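Local atomic coordinates of cytosolic phospholipase A2 delta (Homo sapiens, PDB entry 5IZ5), a protein that hydrolyses membrane glycerophospholipids at the sn-2 position in a calcium-dependent manner, with a preference for linoleic acid there. Residues R81-S86 / L248-I253; Y631-D634 / S638-T641. The protein carries 3 engineered substitutions. All coordinates share one frame; numbering follows the deposited sequence.

Contact 1: residues R81-S86 / L248-I253; sequences RFLIQS and LRPLTI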
ATOM      1  N   ARG B  81       7.670 -35.729  -2.277  1.00 72.17           N
ATOM      2  CA  ARG B  81       6.460 -35.678  -1.448  1.00 76.37           C
ATOM      3  C   ARG B  81       6.261 -34.347  -0.735  1.00 74.66           C
ATOM      4  O   ARG B  81       7.184 -33.840  -0.096  1.00 74.01           O
ATOM      5  CB  ARG B  81       6.501 -36.798  -0.413  1.00 79.81           C
ATOM      6  CG  ARG B  81       6.093 -38.138  -0.982  1.00 83.54           C
ATOM      7  CD  ARG B  81       6.596 -39.282  -0.101  1.00 87.72           C
ATOM      8  NE  ARG B  81       7.610 -40.102  -0.763  1.00 91.17           N
ATOM      9  CZ  ARG B  81       8.930 -39.913  -0.700  1.00 93.21           C
ATOM     10  NH1 ARG B  81       9.460 -38.911   0.000  1.00 94.47           N
ATOM     11  NH2 ARG B  81       9.736 -40.744  -1.352  1.00 93.95           N
ATOM     12  N   PHE B  82       5.048 -33.802  -0.857  1.00 72.37           N
ATOM     13  CA  PHE B  82       4.634 -32.576  -0.178  1.00 68.67           C
ATOM     14  C   PHE B  82       3.431 -32.821   0.737  1.00 65.17           C
ATOM     15  O   PHE B  82       2.555 -33.619   0.414  1.00 66.10           O
ATOM     16  CB  PHE B  82       4.178 -31.541  -1.210  1.00 68.38           C
ATOM     17  CG  PHE B  82       5.261 -31.057  -2.151  1.00 70.27           C
ATOM     18  CD1 PHE B  82       6.012 -29.934  -1.840  1.00 70.90           C
ATOM     19  CD2 PHE B  82       5.487 -31.681  -3.374  1.00 70.94           C
ATOM     20  CE1 PHE B  82       6.985 -29.457  -2.708  1.00 72.11           C
ATOM     21  CE2 PHE B  82       6.464 -31.209  -4.254  1.00 71.93           C
ATOM     22  CZ  PHE B  82       7.212 -30.094  -3.919  1.00 72.08           C
ATOM     23  N   LEU B  83       3.363 -32.110   1.858  1.00 62.21           N
ATOM     24  CA  LEU B  83       2.110 -31.992   2.606  1.00 59.51           C
ATOM     25  C   LEU B  83       1.307 -30.811   2.035  1.00 59.45           C
ATOM     26  O   LEU B  83       1.819 -29.697   1.930  1.00 57.42           O
ATOM     27  CB  LEU B  83       2.368 -31.830   4.108  1.00 59.86           C
ATOM     28  CG  LEU B  83       1.375 -32.593   5.017  1.00 61.45           C
ATOM     29  CD1 LEU B  83       1.338 -34.085   4.692  1.00 60.82           C
ATOM     30  CD2 LEU B  83       1.692 -32.403   6.495  1.00 61.18           C
ATOM     31  N   ILE B  84       0.058 -31.079   1.648  1.00 58.38           N
ATOM     32  CA  ILE B  84      -0.796 -30.116   0.955  1.00 56.62           C
ATOM     33  C   ILE B  84      -2.025 -29.747   1.800  1.00 55.84           C
ATOM     34  O   ILE B  84      -2.780 -30.620   2.236  1.00 56.56           O
ATOM     35  CB  ILE B  84      -1.267 -30.703  -0.398  1.00 58.14           C
ATOM     36  CG1 ILE B  84      -0.069 -30.941  -1.336  1.00 58.56           C
ATOM     37  CG2 ILE B  84      -2.317 -29.816  -1.062  1.00 57.80           C
ATOM     38  CD1 ILE B  84       0.765 -29.714  -1.647  1.00 58.23           C
ATOM     39  N   GLN B  85      -2.211 -28.450   2.027  1.00 52.21           N
ATOM     40  CA  GLN B  85      -3.402 -27.915   2.697  1.00 50.67           C
ATOM     41  C   GLN B  85      -4.441 -27.562   1.638  1.00 51.15           C
ATOM     42  O   GLN B  85      -4.234 -26.665   0.824  1.00 51.15           O
ATOM     43  CB  GLN B  85      -3.031 -26.685   3.535  1.00 50.55           C
ATOM     44  CG  GLN B  85      -4.179 -25.934   4.187  1.00 50.20           C
ATOM     45  CD  GLN B  85      -5.140 -26.838   4.930  1.00 50.92           C
ATOM     46  OE1 GLN B  85      -6.252 -27.079   4.471  1.00 48.86           O
ATOM     47  NE2 GLN B  85      -4.716 -27.339   6.082  1.00 50.38           N
ATOM     48  N   SER B  86      -5.559 -28.282   1.652  1.00 50.85           N
ATOM     49  CA  SER B  86      -6.606 -28.124   0.635  1.00 51.50           C
ATOM     50  C   SER B  86      -7.267 -26.739   0.633  1.00 49.31           C
ATOM     51  O   SER B  86      -7.796 -26.310  -0.384  1.00 50.03           O
ATOM     52  CB  SER B  86      -7.686 -29.199   0.819  1.00 52.72           C
ATOM     53  OG  SER B  86      -8.325 -29.072   2.084  1.00 52.02           O
ATOM     54  N   LEU B 248      12.128 -32.407  11.940  1.00 51.88           N
ATOM     55  CA  LEU B 248      10.951 -31.654  12.338  1.00 52.37           C
ATOM     56  C   LEU B 248       9.773 -32.189  11.520  1.00 52.93           C
ATOM     57  O   LEU B 248       9.627 -31.878  10.338  1.00 51.50           O
ATOM     58  CB  LEU B 248      11.188 -30.158  12.108  1.00 50.29           C
ATOM     59  CG  LEU B 248      12.343 -29.543  12.914  1.00 48.99           C
ATOM     60  CD1 LEU B 248      12.717 -28.163  12.388  1.00 49.32           C
ATOM     61  CD2 LEU B 248      12.004 -29.472  14.393  1.00 47.66           C
ATOM     62  N   ARG B 249       8.960 -33.027  12.155  1.00 56.08           N
ATOM     63  CA  ARG B 249       7.853 -33.709  11.473  1.00 60.39           C
ATOM     64  C   ARG B 249       6.582 -32.868  11.521  1.00 56.18           C
ATOM     65  O   ARG B 249       6.388 -32.101  12.464  1.00 54.48           O
ATOM     66  CB  ARG B 249       7.605 -35.098  12.079  1.00 65.66           C
ATOM     67  CG  ARG B 249       8.408 -36.240  11.465  1.00 71.92           C
ATOM     68  CD  ARG B 249       9.828 -35.899  11.020  1.00 76.73           C
ATOM     69  NE  ARG B 249      10.321 -36.887  10.061  1.00 82.64           N
ATOM     70  CZ  ARG B 249      10.743 -38.111  10.380  1.00 87.30           C
ATOM     71  NH1 ARG B 249      10.746 -38.529  11.647  1.00 88.49           N
ATOM     72  NH2 ARG B 249      11.170 -38.928   9.423  1.00 88.87           N
ATOM     73  N   PRO B 250       5.718 -33.006  10.499  1.00 55.50           N
ATOM     74  CA  PRO B 250       4.531 -32.160  10.402  1.00 57.47           C
ATOM     75  C   PRO B 250       3.586 -32.285  11.580  1.00 61.00           C
ATOM     76  O   PRO B 250       3.360 -33.386  12.079  1.00 63.66           O
ATOM     77  CB  PRO B 250       3.830 -32.667   9.142  1.00 56.51           C
ATOM     78  CG  PRO B 250       4.900 -33.290   8.337  1.00 55.80           C
ATOM     79  CD  PRO B 250       5.841 -33.895   9.333  1.00 55.18           C
ATOM     80  N   LEU B 251       3.056 -31.147  12.014  1.00 65.72           N
ATOM     81  CA  LEU B 251       2.016 -31.095  13.039  1.00 68.94           C
ATOM     82  C   LEU B 251       2.367 -31.886  14.314  1.00 72.09           C
ATOM     83  O   LEU B 251       1.488 -32.473  14.945  1.00 71.17           O
ATOM     84  CB  LEU B 251       0.682 -31.612  12.472  1.00 68.96           C
ATOM     85  CG  LEU B 251      -0.076 -30.832  11.383  1.00 69.06           C
ATOM     86  CD1 LEU B 251       0.123 -29.324  11.477  1.00 69.14           C
ATOM     87  CD2 LEU B 251       0.256 -31.344   9.995  1.00 67.77           C
ATOM     88  N   THR B 252       3.647 -31.925  14.674  1.00 76.55           N
ATOM     89  CA  THR B 252       4.081 -32.577  15.913  1.00 78.75           C
ATOM     90  C   THR B 252       3.728 -31.731  17.132  1.00 82.27           C
ATOM     91  O   THR B 252       3.325 -30.562  17.027  1.00 82.51           O
ATOM     92  CB  THR B 252       5.593 -32.875  15.922  1.00 79.74           C
ATOM     93  OG1 THR B 252       6.332 -31.685  15.620  1.00 80.24           O
ATOM     94  CG2 THR B 252       5.932 -33.954  14.900  1.00 79.77           C
ATOM     95  N   ILE B 253       3.860 -32.357  18.291  1.00 86.34           N
ATOM     96  CA  ILE B 253       3.734 -31.668  19.566  1.00 89.46           C
ATOM     97  C   ILE B 253       5.114 -31.139  19.925  1.00 89.27           C
ATOM     98  O   ILE B 253       6.125 -31.622  19.406  1.00 87.20           O
ATOM     99  CB  ILE B 253       3.243 -32.621  20.690  1.00 92.11           C
ATOM    100  CG1 ILE B 253       1.979 -33.369  20.268  1.00 92.82           C
ATOM    101  CG2 ILE B 253       2.974 -31.875  21.995  1.00 91.49           C
ATOM    102  CD1 ILE B 253       1.783 -34.680  20.999  1.00 92.65           C
TER
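L83 reaches from strand 75-85 to the loop of L248-I253 with a single methyl group. Its CD2 lies 3.4 Å from CB of P250, closer than ordinary van der Waals distance, and 3.8 Å from CG of P250, so the methyl bears on the CB-CG side of the proline ring while the two side chains run obliquely to one another. The first torsion of L83 (chi1 -141°) lies away from a staggered value, in keeping with so close a fit. CD2 of L251 closes on the same methyl at a more usual 3.9 Å from CD2 of L83. A branched leucine suits this place because one of its two methyls can meet both neighbours. P250 and L251 occupy the two central positions of a type II beta turn from R249 to T252. Proline fits the first of these, since its ring already fixes phi near -60°, whereas L251 takes the left-handed backbone conformation (phi 52°). The hydroxyl of T252 ties the turn together, its OG1 donating to O of R249 at 3.2 Å. Strand 75-85 belongs to the N-terminal C2 domain, and the turn links strands 244-248 and 255-263 in what may be a second C2-type domain, so the contact probably joins two beta-rich modules. Only the L83-P250 pair is tight; R249 and T252 do not touch the strand segment. Both are exposed, R249 with a weak, long ion pair to E220. L251, by contrast, is buried, its side chain touching R150, E164 and A217, while F82, the neighbour of L83 along the strand, packs edge-to-face with F63.

Contact 2: residues Y631-D634 / S638-T641; sequences YQLD and SQLT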
ATOM      1  N   TYR B 631      -7.938  -8.467 -13.381  1.00 81.38           N
ATOM      2  CA  TYR B 631      -8.302  -9.855 -13.695  1.00 82.26           C
ATOM      3  C   TYR B 631      -7.102 -10.811 -13.826  1.00 84.99           C
ATOM      4  O   TYR B 631      -6.930 -11.748 -13.023  1.00 88.10           O
ATOM      5  CB  TYR B 631      -9.164  -9.951 -14.961  1.00 81.25           C
ATOM      6  CG  TYR B 631      -9.242 -11.365 -15.522  1.00 80.22           C
ATOM      7  CD1 TYR B 631      -9.148 -11.608 -16.894  1.00 77.89           C
ATOM      8  CD2 TYR B 631      -9.379 -12.466 -14.670  1.00 80.04           C
ATOM      9  CE1 TYR B 631      -9.205 -12.903 -17.395  1.00 77.48           C
ATOM     10  CE2 TYR B 631      -9.429 -13.761 -15.160  1.00 80.10           C
ATOM     11  CZ  TYR B 631      -9.345 -13.974 -16.522  1.00 79.39           C
ATOM     12  OH  TYR B 631      -9.399 -15.260 -17.007  1.00 79.05           O
ATOM     13  N   GLN B 632      -6.279 -10.556 -14.838  1.00 82.32           N
ATOM     14  CA  GLN B 632      -5.318 -11.555 -15.330  1.00 81.79           C
ATOM     15  C   GLN B 632      -4.257 -11.875 -14.291  1.00 82.82           C
ATOM     16  O   GLN B 632      -4.009 -13.038 -13.971  1.00 82.92           O
ATOM     17  CB  GLN B 632      -4.622 -11.060 -16.606  1.00 80.86           C
ATOM     18  CG  GLN B 632      -5.561 -10.477 -17.675  1.00 79.33           C
ATOM     19  CD  GLN B 632      -6.028 -11.485 -18.717  1.00 81.21           C
ATOM     20  OE1 GLN B 632      -7.210 -11.522 -19.063  1.00 77.87           O
ATOM     21  NE2 GLN B 632      -5.106 -12.292 -19.236  1.00 82.14           N
ATOM     22  N   LEU B 633      -3.610 -10.835 -13.786  1.00 84.03           N
ATOM     23  CA  LEU B 633      -2.611 -11.023 -12.735  1.00 85.54           C
ATOM     24  C   LEU B 633      -3.191 -11.604 -11.437  1.00 86.17           C
ATOM     25  O   LEU B 633      -2.531 -12.400 -10.751  1.00 87.22           O
ATOM     26  CB  LEU B 633      -1.855  -9.701 -12.460  1.00 86.06           C
ATOM     27  CG  LEU B 633      -0.347  -9.874 -12.624  1.00 87.42           C
ATOM     28  CD1 LEU B 633       0.362  -8.584 -13.011  1.00 87.37           C
ATOM     29  CD2 LEU B 633       0.257 -10.465 -11.365  1.00 87.34           C
ATOM     30  N   ASP B 634      -4.429 -11.246 -11.120  1.00 83.35           N
ATOM     31  CA  ASP B 634      -5.057 -11.711  -9.886  1.00 80.16           C
ATOM     32  C   ASP B 634      -5.488 -13.177  -9.944  1.00 78.66           C
ATOM     33  O   ASP B 634      -5.542 -13.848  -8.913  1.00 77.89           O
ATOM     34  CB  ASP B 634      -6.216 -10.794  -9.504  1.00 79.51           C
ATOM     35  CG  ASP B 634      -5.748  -9.385  -9.172  1.00 79.37           C
ATOM     36  OD1 ASP B 634      -4.540  -9.176  -8.935  1.00 80.96           O
ATOM     37  OD2 ASP B 634      -6.579  -8.470  -9.153  1.00 79.72           O
ATOM     38  N   SER B 638       0.178 -17.424  -7.151  1.00 61.97           N
ATOM     39  CA  SER B 638       1.604 -17.414  -6.813  1.00 61.23           C
ATOM     40  C   SER B 638       2.290 -16.077  -7.133  1.00 61.08           C
ATOM     41  O   SER B 638       3.350 -15.790  -6.582  1.00 60.93           O
ATOM     42  CB  SER B 638       2.333 -18.576  -7.497  1.00 61.01           C
ATOM     43  OG  SER B 638       2.052 -18.610  -8.884  1.00 61.63           O
ATOM     44  N   GLN B 639       1.685 -15.260  -8.001  1.00 59.09           N
ATOM     45  CA  GLN B 639       2.231 -13.944  -8.356  1.00 57.92           C
ATOM     46  C   GLN B 639       1.576 -12.773  -7.609  1.00 54.88           C
ATOM     47  O   GLN B 639       1.798 -11.621  -7.974  1.00 52.79           O
ATOM     48  CB  GLN B 639       2.097 -13.698  -9.861  1.00 62.03           C
ATOM     49  CG  GLN B 639       2.412 -14.911 -10.729  1.00 68.11           C
ATOM     50  CD  GLN B 639       2.394 -14.585 -12.215  1.00 72.70           C
ATOM     51  OE1 GLN B 639       1.395 -14.083 -12.743  1.00 74.63           O
ATOM     52  NE2 GLN B 639       3.500 -14.871 -12.902  1.00 75.65           N
ATOM     53  N   LEU B 640       0.785 -13.052  -6.574  1.00 48.92           N
ATOM     54  CA  LEU B 640       0.143 -11.975  -5.807  1.00 45.53           C
ATOM     55  C   LEU B 640       1.047 -11.412  -4.708  1.00 42.38           C
ATOM     56  O   LEU B 640       2.130 -11.931  -4.469  1.00 40.53           O
ATOM     57  CB  LEU B 640      -1.196 -12.455  -5.238  1.00 44.75           C
ATOM     58  CG  LEU B 640      -2.299 -12.698  -6.278  1.00 45.25           C
ATOM     59  CD1 LEU B 640      -3.631 -12.961  -5.600  1.00 45.63           C
ATOM     60  CD2 LEU B 640      -2.438 -11.530  -7.244  1.00 46.47           C
ATOM     61  N   THR B 641       0.588 -10.355  -4.036  1.00 41.03           N
ATOM     62  CA  THR B 641       1.427  -9.608  -3.089  1.00 39.60           C
ATOM     63  C   THR B 641       1.858 -10.345  -1.798  1.00 40.86           C
ATOM     64  O   THR B 641       2.948 -10.061  -1.277  1.00 38.93           O
ATOM     65  CB  THR B 641       0.759  -8.254  -2.720  1.00 38.76           C
ATOM     66  OG1 THR B 641       0.601  -7.464  -3.905  1.00 40.12           O
ATOM     67  CG2 THR B 641       1.578  -7.454  -1.713  1.00 38.01           C
TER
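L640 meets D634 with the two side chains at about a right angle, and its CD2 methyl does the touching. That methyl lies 3.6 Å from OD1 of D634 and equally 3.6 Å from the backbone O of L633, while its sister CD1 comes 3.9 Å from O of D634. The leucine thus covers oxygen atoms of helix 631-634 without bonding to them; its CG stands opposite the carbonyl carbon (chi1 -69°), which carries the branched end across to the helix. D634 starts out pointing away from the loop, but its carboxylate turns back so that OD1 faces the methyl. A salt bridge from OD1 to K496 meets the polar demand of this buried acid and would be expected to stabilise its charged form. L633 and Q639 make a second crossing, also near a right angle. Here CD2 of L633 sits 3.9 Å from the backbone O of Q639, 4.0 Å from its CB and 4.0 Å from its OE1. Glutamine suits this partly exposed place, offering CB to the leucine, with OE1 of its amide also near the methyl. Methyl groups therefore face carbon and carbonyl, amide and carboxylate oxygens, with no hydrogen bond between the segments. Two of the backbone oxygens have partners: O of Q639 is hydrogen-bonded to NZ of K472 and O of D634 to OH of Y619. Helix and loop belong to the PLA2c catalytic region, away from the active site; F625 of helix 623-628 packs on both D634 and L640, and T641 bonds to E483 of strand 482-487 as the chain runs on toward strand 649-650.

How the contacts relate
The two contacts share no element: contact 1 joins the C2 domain and a probable second one, 162 residues apart in sequence, whereas contact 2 folds a short helix onto the loop that follows it within the catalytic domain. Their centres are 26 Å apart, with nearest atoms about 13 Å apart. Contact 1 lies about 33 Å from the centre of the chain and contact 2 about 16 Å, yet both are only partly buried. Contact 1 is wholly apolar and turns on one leucine methyl. Contact 2 buries about twice the area, 185 against 91 Å², and mixes methyls with oxygens, several of which have lysine or tyrosine partners.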